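Local coordinates for protein Crov588 (Cafeteriavirus, PDB 6NYR) that is of unknown function but folds as a circular leucine-rich-repeat solenoid built from FNIP repeats, a type of scaffold that in other leucine-rich-repeat proteins often binds partner proteins, at residues 300-305 with 322-327; 343-348 with 365-370. One frame throughout, in Å; residues are numbered along the deposited sequence.

Interaction 1: residues 300-305 with 322-327; sequences LTFGNN and LTFGDD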
ATOM      1  N   LEU A 300     -23.154   1.154  -3.445  1.00 47.80           N
ATOM      2  CA  LEU A 300     -23.545   0.406  -4.633  1.00 46.08           C
ATOM      3  C   LEU A 300     -22.423   0.460  -5.655  1.00 44.70           C
ATOM      4  O   LEU A 300     -22.038   1.546  -6.099  1.00 41.53           O
ATOM      5  CB  LEU A 300     -24.836   0.968  -5.230  1.00 45.77           C
ATOM      6  CG  LEU A 300     -25.331   0.267  -6.497  1.00 50.19           C
ATOM      7  CD1 LEU A 300     -25.513  -1.217  -6.253  1.00 48.78           C
ATOM      8  CD2 LEU A 300     -26.630   0.912  -6.974  1.00 48.46           C
ATOM      9  N   THR A 301     -21.913  -0.709  -6.030  1.00 46.98           N
ATOM     10  CA  THR A 301     -20.837  -0.832  -7.006  1.00 47.93           C
ATOM     11  C   THR A 301     -21.314  -1.725  -8.146  1.00 46.41           C
ATOM     12  O   THR A 301     -21.683  -2.882  -7.916  1.00 43.85           O
ATOM     13  CB  THR A 301     -19.576  -1.422  -6.366  1.00 48.85           C
ATOM     14  OG1 THR A 301     -19.101  -0.548  -5.334  1.00 49.93           O
ATOM     15  CG2 THR A 301     -18.478  -1.628  -7.406  1.00 48.25           C
ATOM     16  N   PHE A 302     -21.319  -1.184  -9.364  1.00 44.58           N
ATOM     17  CA  PHE A 302     -21.633  -1.967 -10.546  1.00 44.18           C
ATOM     18  C   PHE A 302     -20.353  -2.558 -11.138  1.00 45.75           C
ATOM     19  O   PHE A 302     -19.251  -2.037 -10.960  1.00 47.32           O
ATOM     20  CB  PHE A 302     -22.344  -1.120 -11.609  1.00 43.42           C
ATOM     21  CG  PHE A 302     -23.762  -0.782 -11.269  1.00 45.16           C
ATOM     22  CD1 PHE A 302     -24.755  -1.745 -11.343  1.00 47.10           C
ATOM     23  CD2 PHE A 302     -24.107   0.502 -10.881  1.00 45.78           C
ATOM     24  CE1 PHE A 302     -26.065  -1.434 -11.028  1.00 46.80           C
ATOM     25  CE2 PHE A 302     -25.417   0.816 -10.562  1.00 46.32           C
ATOM     26  CZ  PHE A 302     -26.394  -0.156 -10.640  1.00 47.27           C
ATOM     27  N   GLY A 303     -20.524  -3.657 -11.884  1.00 47.87           N
ATOM     28  CA  GLY A 303     -19.431  -4.281 -12.596  1.00 45.89           C
ATOM     29  C   GLY A 303     -19.206  -3.662 -13.967  1.00 45.46           C
ATOM     30  O   GLY A 303     -19.969  -2.821 -14.436  1.00 41.96           O
ATOM     31  N   ASN A 304     -18.154  -4.139 -14.638  1.00 47.34           N
ATOM     32  CA  ASN A 304     -17.672  -3.457 -15.835  1.00 47.60           C
ATOM     33  C   ASN A 304     -18.679  -3.514 -16.977  1.00 46.65           C
ATOM     34  O   ASN A 304     -18.689  -2.616 -17.823  1.00 45.42           O
ATOM     35  CB  ASN A 304     -16.326  -4.044 -16.266  1.00 47.53           C
ATOM     36  CG  ASN A 304     -15.182  -3.579 -15.379  1.00 46.79           C
ATOM     37  OD1 ASN A 304     -15.147  -2.421 -14.950  1.00 47.50           O
ATOM     38  ND2 ASN A 304     -14.236  -4.473 -15.108  1.00 43.69           N
ATOM     39  N   ASN A 305     -19.528  -4.543 -17.030  1.00 45.91           N
ATOM     40  CA  ASN A 305     -20.458  -4.679 -18.144  1.00 44.99           C
ATOM     41  C   ASN A 305     -21.810  -4.009 -17.918  1.00 45.92           C
ATOM     42  O   ASN A 305     -22.568  -3.845 -18.882  1.00 44.03           O
ATOM     43  CB  ASN A 305     -20.716  -6.157 -18.466  1.00 44.06           C
ATOM     44  CG  ASN A 305     -19.517  -6.844 -19.063  1.00 44.31           C
ATOM     45  OD1 ASN A 305     -18.454  -6.242 -19.220  1.00 43.33           O
ATOM     46  ND2 ASN A 305     -19.675  -8.123 -19.397  1.00 44.44           N
ATOM     47  N   LEU A 322     -21.998   5.667  -5.009  1.00 42.79           N
ATOM     48  CA  LEU A 322     -22.338   5.004  -6.260  1.00 44.12           C
ATOM     49  C   LEU A 322     -21.108   4.953  -7.153  1.00 41.41           C
ATOM     50  O   LEU A 322     -20.463   5.980  -7.385  1.00 42.80           O
ATOM     51  CB  LEU A 322     -23.480   5.726  -6.974  1.00 42.98           C
ATOM     52  CG  LEU A 322     -23.803   5.245  -8.389  1.00 42.18           C
ATOM     53  CD1 LEU A 322     -24.220   3.793  -8.390  1.00 40.95           C
ATOM     54  CD2 LEU A 322     -24.897   6.124  -8.997  1.00 43.28           C
ATOM     55  N   THR A 323     -20.784   3.760  -7.647  1.00 39.07           N
ATOM     56  CA  THR A 323     -19.614   3.557  -8.492  1.00 41.25           C
ATOM     57  C   THR A 323     -20.012   2.749  -9.718  1.00 44.85           C
ATOM     58  O   THR A 323     -20.520   1.629  -9.590  1.00 41.39           O
ATOM     59  CB  THR A 323     -18.493   2.839  -7.730  1.00 40.57           C
ATOM     60  OG1 THR A 323     -18.147   3.594  -6.564  1.00 43.47           O
ATOM     61  CG2 THR A 323     -17.271   2.668  -8.621  1.00 37.95           C
ATOM     62  N   PHE A 324     -19.768   3.309 -10.899  1.00 46.77           N
ATOM     63  CA  PHE A 324     -20.075   2.651 -12.158  1.00 42.91           C
ATOM     64  C   PHE A 324     -18.842   1.930 -12.684  1.00 42.35           C
ATOM     65  O   PHE A 324     -17.700   2.271 -12.363  1.00 41.95           O
ATOM     66  CB  PHE A 324     -20.576   3.662 -13.195  1.00 42.93           C
ATOM     67  CG  PHE A 324     -21.982   4.130 -12.957  1.00 44.02           C
ATOM     68  CD1 PHE A 324     -23.057   3.279 -13.168  1.00 43.93           C
ATOM     69  CD2 PHE A 324     -22.232   5.422 -12.521  1.00 45.37           C
ATOM     70  CE1 PHE A 324     -24.353   3.711 -12.952  1.00 44.26           C
ATOM     71  CE2 PHE A 324     -23.529   5.856 -12.300  1.00 44.39           C
ATOM     72  CZ  PHE A 324     -24.588   4.999 -12.518  1.00 43.94           C
ATOM     73  N   GLY A 325     -19.093   0.923 -13.518  1.00 44.51           N
ATOM     74  CA  GLY A 325     -18.039   0.170 -14.155  1.00 38.86           C
ATOM     75  C   GLY A 325     -17.687   0.727 -15.517  1.00 39.43           C
ATOM     76  O   GLY A 325     -18.114   1.812 -15.914  1.00 39.40           O
ATOM     77  N   ASP A 326     -16.886  -0.054 -16.244  1.00 42.07           N
ATOM     78  CA  ASP A 326     -16.325   0.400 -17.511  1.00 41.88           C
ATOM     79  C   ASP A 326     -17.409   0.794 -18.509  1.00 39.31           C
ATOM     80  O   ASP A 326     -17.291   1.814 -19.199  1.00 38.05           O
ATOM     81  CB  ASP A 326     -15.443  -0.701 -18.104  1.00 43.39           C
ATOM     82  CG  ASP A 326     -14.141  -0.876 -17.358  1.00 46.03           C
ATOM     83  OD1 ASP A 326     -13.664   0.102 -16.742  1.00 57.25           O
ATOM     84  OD2 ASP A 326     -13.591  -1.999 -17.396  1.00 49.67           O
ATOM     85  N   ASP A 327     -18.451  -0.027 -18.634  1.00 41.07           N
ATOM     86  CA  ASP A 327     -19.345   0.057 -19.782  1.00 45.50           C
ATOM     87  C   ASP A 327     -20.500   1.039 -19.624  1.00 46.22           C
ATOM     88  O   ASP A 327     -21.135   1.380 -20.631  1.00 46.44           O
ATOM     89  CB  ASP A 327     -19.929  -1.331 -20.098  1.00 46.02           C
ATOM     90  CG  ASP A 327     -18.921  -2.257 -20.738  1.00 45.52           C
ATOM     91  OD1 ASP A 327     -17.743  -1.858 -20.850  1.00 45.31           O
ATOM     92  OD2 ASP A 327     -19.299  -3.386 -21.128  1.00 45.15           O
TER
HETATM   93  O   HOH W   1     -19.728   2.914  -4.514  1.00 36.23           O
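Leu322 lies beside Leu300 with both side chains pointing the same way into the buried interior, its CD1 4.0 Å from CD2 of Leu300. With CG anti to the backbone N, chi1 172° directs the branch inward, where CD1 of Leu322 also reaches CE2 of Phe302, 3.9 Å away, so one methyl bridges a leucine and an aromatic ring of the preceding coil. Thr323 supplies the main-chain hydrogen bonds of the parallel strand pair: its N donates to Leu300 O, and its O receives a nearly straight bond from Phe302 N (2.9 Å). On the face carrying the threonines, a water donates to Leu300 O and hydrogen-bonds to Thr323 OG1, tying the side chain of one coil to the main chain of the coil before it. Phe324 points like Phe302, the two rings almost parallel (7°) but slid so far apart that they barely overlap; their meeting is CD1 of Phe324 against CD2 of Phe302, 3.7 Å. Gly325 follows, its CA 3.6 Å from Gly303 O in a CA-H...O contact, an approach possible because glycine has no side chain. Asp326 then stacks its carboxylate on the Asn304 amide, the planes 1° apart, while its backbone N donates to Asn304 OD1 (3.2 Å) from slightly outside the carbonyl plane. This bond helps fix the amide, although OD1 also lies close to carboxylate OD2 of Asp326, two acceptors not hydrogen-bonded. Asp327 lies alongside Asn305, carboxylate and amide planes nearly parallel; Asn305 OD1 also hydrogen-bonds a glycerol, probably from the crystallisation liquor. Successive coils thus place leucine, threonine, phenylalanine and glycine in register, amide or acid varying at the turn: the stacked parallel strands of a leucine-rich-repeat solenoid.

Interaction 2: residues 343-348 with 365-370; sequences HLTFGD and HLTFGD
His343 and His365 share one conformation, CG anti to the carbonyl carbon (chi1 -68° in both) and chi2 near 75°, which lays their imidazoles over each other as an offset stack. The planes are 10° apart and the centroids 4.2 Å; NE2 of His343 sits over one face of the His365 ring, toward its rim and nearest ND1, without a hydrogen bond between them. Three main-chain bonds join the strands: Leu344 N to His365 O, Thr367 N to Leu344 O and Phe346 N to Thr367 O, the last two both 2.9 Å. On the buried side, Leu366 CD1 packs against Leu344 CD2 (3.8 Å), and Phe346 CD2 meets Phe368 CD1 at the borders of two nearly parallel, scarcely overlapping rings. Beyond the glycines, the carboxylates of Asp348 and Asp370 stack; OD1 of Asp348 lies 3.1 Å from OD2 of Asp370, a like-charge approach that may raise their proton affinity. The histidine stack continues to His321, whereas His365 meets His387 at a steeper tilt. Strands 343-345 and 365-367 lie between strands 321-323 and 387-389, whose Leu322 and Leu388 prolong the leucine row in both directions.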
ATOM      1  N   HIS A 343     -20.949  10.559  -3.056  1.00 46.37           N
ATOM      2  CA  HIS A 343     -19.815  10.075  -3.832  1.00 47.59           C
ATOM      3  C   HIS A 343     -20.338   9.430  -5.104  1.00 46.88           C
ATOM      4  O   HIS A 343     -21.137   8.488  -5.044  1.00 45.33           O
ATOM      5  CB  HIS A 343     -18.980   9.087  -3.010  1.00 48.18           C
ATOM      6  CG  HIS A 343     -18.268   9.723  -1.855  1.00 49.07           C
ATOM      7  ND1 HIS A 343     -18.922  10.124  -0.710  1.00 50.16           N
ATOM      8  CD2 HIS A 343     -16.964  10.046  -1.677  1.00 47.65           C
ATOM      9  CE1 HIS A 343     -18.051  10.656   0.128  1.00 49.91           C
ATOM     10  NE2 HIS A 343     -16.857  10.621  -0.434  1.00 49.42           N
ATOM     11  N   LEU A 344     -19.884   9.936  -6.249  1.00 44.86           N
ATOM     12  CA  LEU A 344     -20.276   9.419  -7.555  1.00 45.24           C
ATOM     13  C   LEU A 344     -19.019   9.207  -8.380  1.00 41.51           C
ATOM     14  O   LEU A 344     -18.253  10.150  -8.604  1.00 41.23           O
ATOM     15  CB  LEU A 344     -21.228  10.380  -8.270  1.00 44.52           C
ATOM     16  CG  LEU A 344     -21.648   9.981  -9.688  1.00 42.29           C
ATOM     17  CD1 LEU A 344     -22.318   8.616  -9.681  1.00 41.62           C
ATOM     18  CD2 LEU A 344     -22.569  11.024 -10.300  1.00 42.81           C
ATOM     19  N   THR A 345     -18.829   7.987  -8.865  1.00 39.71           N
ATOM     20  CA  THR A 345     -17.655   7.633  -9.646  1.00 43.56           C
ATOM     21  C   THR A 345     -18.130   6.978 -10.931  1.00 40.93           C
ATOM     22  O   THR A 345     -18.875   5.992 -10.893  1.00 38.88           O
ATOM     23  CB  THR A 345     -16.738   6.689  -8.861  1.00 45.13           C
ATOM     24  OG1 THR A 345     -16.350   7.316  -7.632  1.00 49.26           O
ATOM     25  CG2 THR A 345     -15.492   6.361  -9.663  1.00 41.32           C
ATOM     26  N   PHE A 346     -17.702   7.522 -12.060  1.00 42.80           N
ATOM     27  CA  PHE A 346     -18.012   6.946 -13.358  1.00 45.52           C
ATOM     28  C   PHE A 346     -16.855   6.079 -13.838  1.00 42.42           C
ATOM     29  O   PHE A 346     -15.730   6.168 -13.341  1.00 42.51           O
ATOM     30  CB  PHE A 346     -18.305   8.040 -14.390  1.00 46.05           C
ATOM     31  CG  PHE A 346     -19.625   8.723 -14.196  1.00 47.25           C
ATOM     32  CD1 PHE A 346     -20.804   8.093 -14.560  1.00 47.49           C
ATOM     33  CD2 PHE A 346     -19.689  10.003 -13.664  1.00 51.86           C
ATOM     34  CE1 PHE A 346     -22.021   8.722 -14.390  1.00 47.46           C
ATOM     35  CE2 PHE A 346     -20.909  10.635 -13.498  1.00 49.99           C
ATOM     36  CZ  PHE A 346     -22.071   9.994 -13.862  1.00 47.52           C
ATOM     37  N   GLY A 347     -17.158   5.232 -14.822  1.00 42.64           N
ATOM     38  CA  GLY A 347     -16.180   4.358 -15.427  1.00 39.86           C
ATOM     39  C   GLY A 347     -15.690   4.876 -16.768  1.00 41.35           C
ATOM     40  O   GLY A 347     -15.929   6.020 -17.161  1.00 41.27           O
ATOM     41  N   ASP A 348     -15.010   3.987 -17.494  1.00 41.41           N
ATOM     42  CA  ASP A 348     -14.291   4.409 -18.691  1.00 44.48           C
ATOM     43  C   ASP A 348     -15.224   5.008 -19.733  1.00 43.70           C
ATOM     44  O   ASP A 348     -14.914   6.049 -20.327  1.00 42.67           O
ATOM     45  CB  ASP A 348     -13.536   3.222 -19.292  1.00 47.66           C
ATOM     46  CG  ASP A 348     -12.322   2.837 -18.482  1.00 50.79           C
ATOM     47  OD1 ASP A 348     -11.867   3.664 -17.670  1.00 52.14           O
ATOM     48  OD2 ASP A 348     -11.808   1.716 -18.676  1.00 55.61           O
ATOM     49  N   HIS A 365     -18.255  14.543  -3.896  1.00 46.62           N
ATOM     50  CA  HIS A 365     -17.149  13.928  -4.623  1.00 47.29           C
ATOM     51  C   HIS A 365     -17.660  13.418  -5.960  1.00 44.34           C
ATOM     52  O   HIS A 365     -18.553  12.564  -6.003  1.00 42.08           O
ATOM     53  CB  HIS A 365     -16.530  12.787  -3.810  1.00 48.18           C
ATOM     54  CG  HIS A 365     -15.819  13.244  -2.575  1.00 53.98           C
ATOM     55  ND1 HIS A 365     -16.485  13.654  -1.440  1.00 58.13           N
ATOM     56  CD2 HIS A 365     -14.499  13.357  -2.297  1.00 55.09           C
ATOM     57  CE1 HIS A 365     -15.606  14.004  -0.518  1.00 57.82           C
ATOM     58  NE2 HIS A 365     -14.393  13.832  -1.013  1.00 57.14           N
ATOM     59  N   LEU A 366     -17.090  13.940  -7.045  1.00 44.68           N
ATOM     60  CA  LEU A 366     -17.476  13.570  -8.402  1.00 47.57           C
ATOM     61  C   LEU A 366     -16.224  13.196  -9.175  1.00 45.66           C
ATOM     62  O   LEU A 366     -15.351  14.043  -9.393  1.00 46.84           O
ATOM     63  CB  LEU A 366     -18.207  14.719  -9.099  1.00 46.34           C
ATOM     64  CG  LEU A 366     -18.594  14.483 -10.561  1.00 43.43           C
ATOM     65  CD1 LEU A 366     -19.509  13.278 -10.684  1.00 42.71           C
ATOM     66  CD2 LEU A 366     -19.245  15.726 -11.149  1.00 43.88           C
ATOM     67  N   THR A 367     -16.140  11.936  -9.590  1.00 42.53           N
ATOM     68  CA  THR A 367     -15.002  11.424 -10.343  1.00 43.09           C
ATOM     69  C   THR A 367     -15.496  10.917 -11.690  1.00 42.79           C
ATOM     70  O   THR A 367     -16.340  10.015 -11.746  1.00 40.27           O
ATOM     71  CB  THR A 367     -14.288  10.316  -9.563  1.00 45.40           C
ATOM     72  OG1 THR A 367     -13.784  10.861  -8.332  1.00 46.13           O
ATOM     73  CG2 THR A 367     -13.151   9.724 -10.373  1.00 43.17           C
ATOM     74  N   PHE A 368     -14.960  11.488 -12.764  1.00 45.09           N
ATOM     75  CA  PHE A 368     -15.270  11.044 -14.113  1.00 41.59           C
ATOM     76  C   PHE A 368     -14.267   9.985 -14.552  1.00 41.91           C
ATOM     77  O   PHE A 368     -13.176   9.854 -13.991  1.00 41.46           O
ATOM     78  CB  PHE A 368     -15.258  12.210 -15.108  1.00 44.25           C
ATOM     79  CG  PHE A 368     -16.446  13.124 -14.991  1.00 46.88           C
ATOM     80  CD1 PHE A 368     -17.687  12.725 -15.461  1.00 46.08           C
ATOM     81  CD2 PHE A 368     -16.320  14.387 -14.434  1.00 47.61           C
ATOM     82  CE1 PHE A 368     -18.781  13.562 -15.363  1.00 43.94           C
ATOM     83  CE2 PHE A 368     -17.414  15.227 -14.339  1.00 46.12           C
ATOM     84  CZ  PHE A 368     -18.643  14.813 -14.805  1.00 44.28           C
ATOM     85  N   GLY A 369     -14.642   9.246 -15.595  1.00 42.24           N
ATOM     86  CA  GLY A 369     -13.794   8.228 -16.168  1.00 42.04           C
ATOM     87  C   GLY A 369     -13.057   8.700 -17.409  1.00 42.76           C
ATOM     88  O   GLY A 369     -13.007   9.887 -17.734  1.00 43.88           O
ATOM     89  N   ASP A 370     -12.475   7.729 -18.113  1.00 44.26           N
ATOM     90  CA  ASP A 370     -11.627   8.031 -19.258  1.00 45.51           C
ATOM     91  C   ASP A 370     -12.319   8.955 -20.256  1.00 45.02           C
ATOM     92  O   ASP A 370     -11.762   9.981 -20.660  1.00 48.41           O
ATOM     93  CB  ASP A 370     -11.215   6.734 -19.960  1.00 46.36           C
ATOM     94  CG  ASP A 370     -10.174   5.949 -19.195  1.00 49.30           C
ATOM     95  OD1 ASP A 370      -9.683   6.446 -18.159  1.00 49.64           O
ATOM     96  OD2 ASP A 370      -9.825   4.843 -19.652  1.00 52.15           O
TER

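Interactions 1 and 2 are two steps of one parallel-stranded run, separated by the pairing of strands 321-323 and 343-345, which probable hydrogen bonds join from Leu322 N to His343 O and Phe324 N to Thr345 O. Inside, the two are alike, and Leu322 with Leu344 and Phe324 with Phe346 carry the buried rows across. The partly exposed positions differ at the turn: interaction 1 sets asparagines against aspartates, and there Asn304 OD1 accepts the backbone N-H of Asp326, while 343-348 with 365-370 brings two carboxylates together. Asp326 and Asp348 extend that acidic row between the contacts. The imidazole stack of interaction 2 runs on to His321, just ahead of 322-327, and the bridging water belongs to interaction 1.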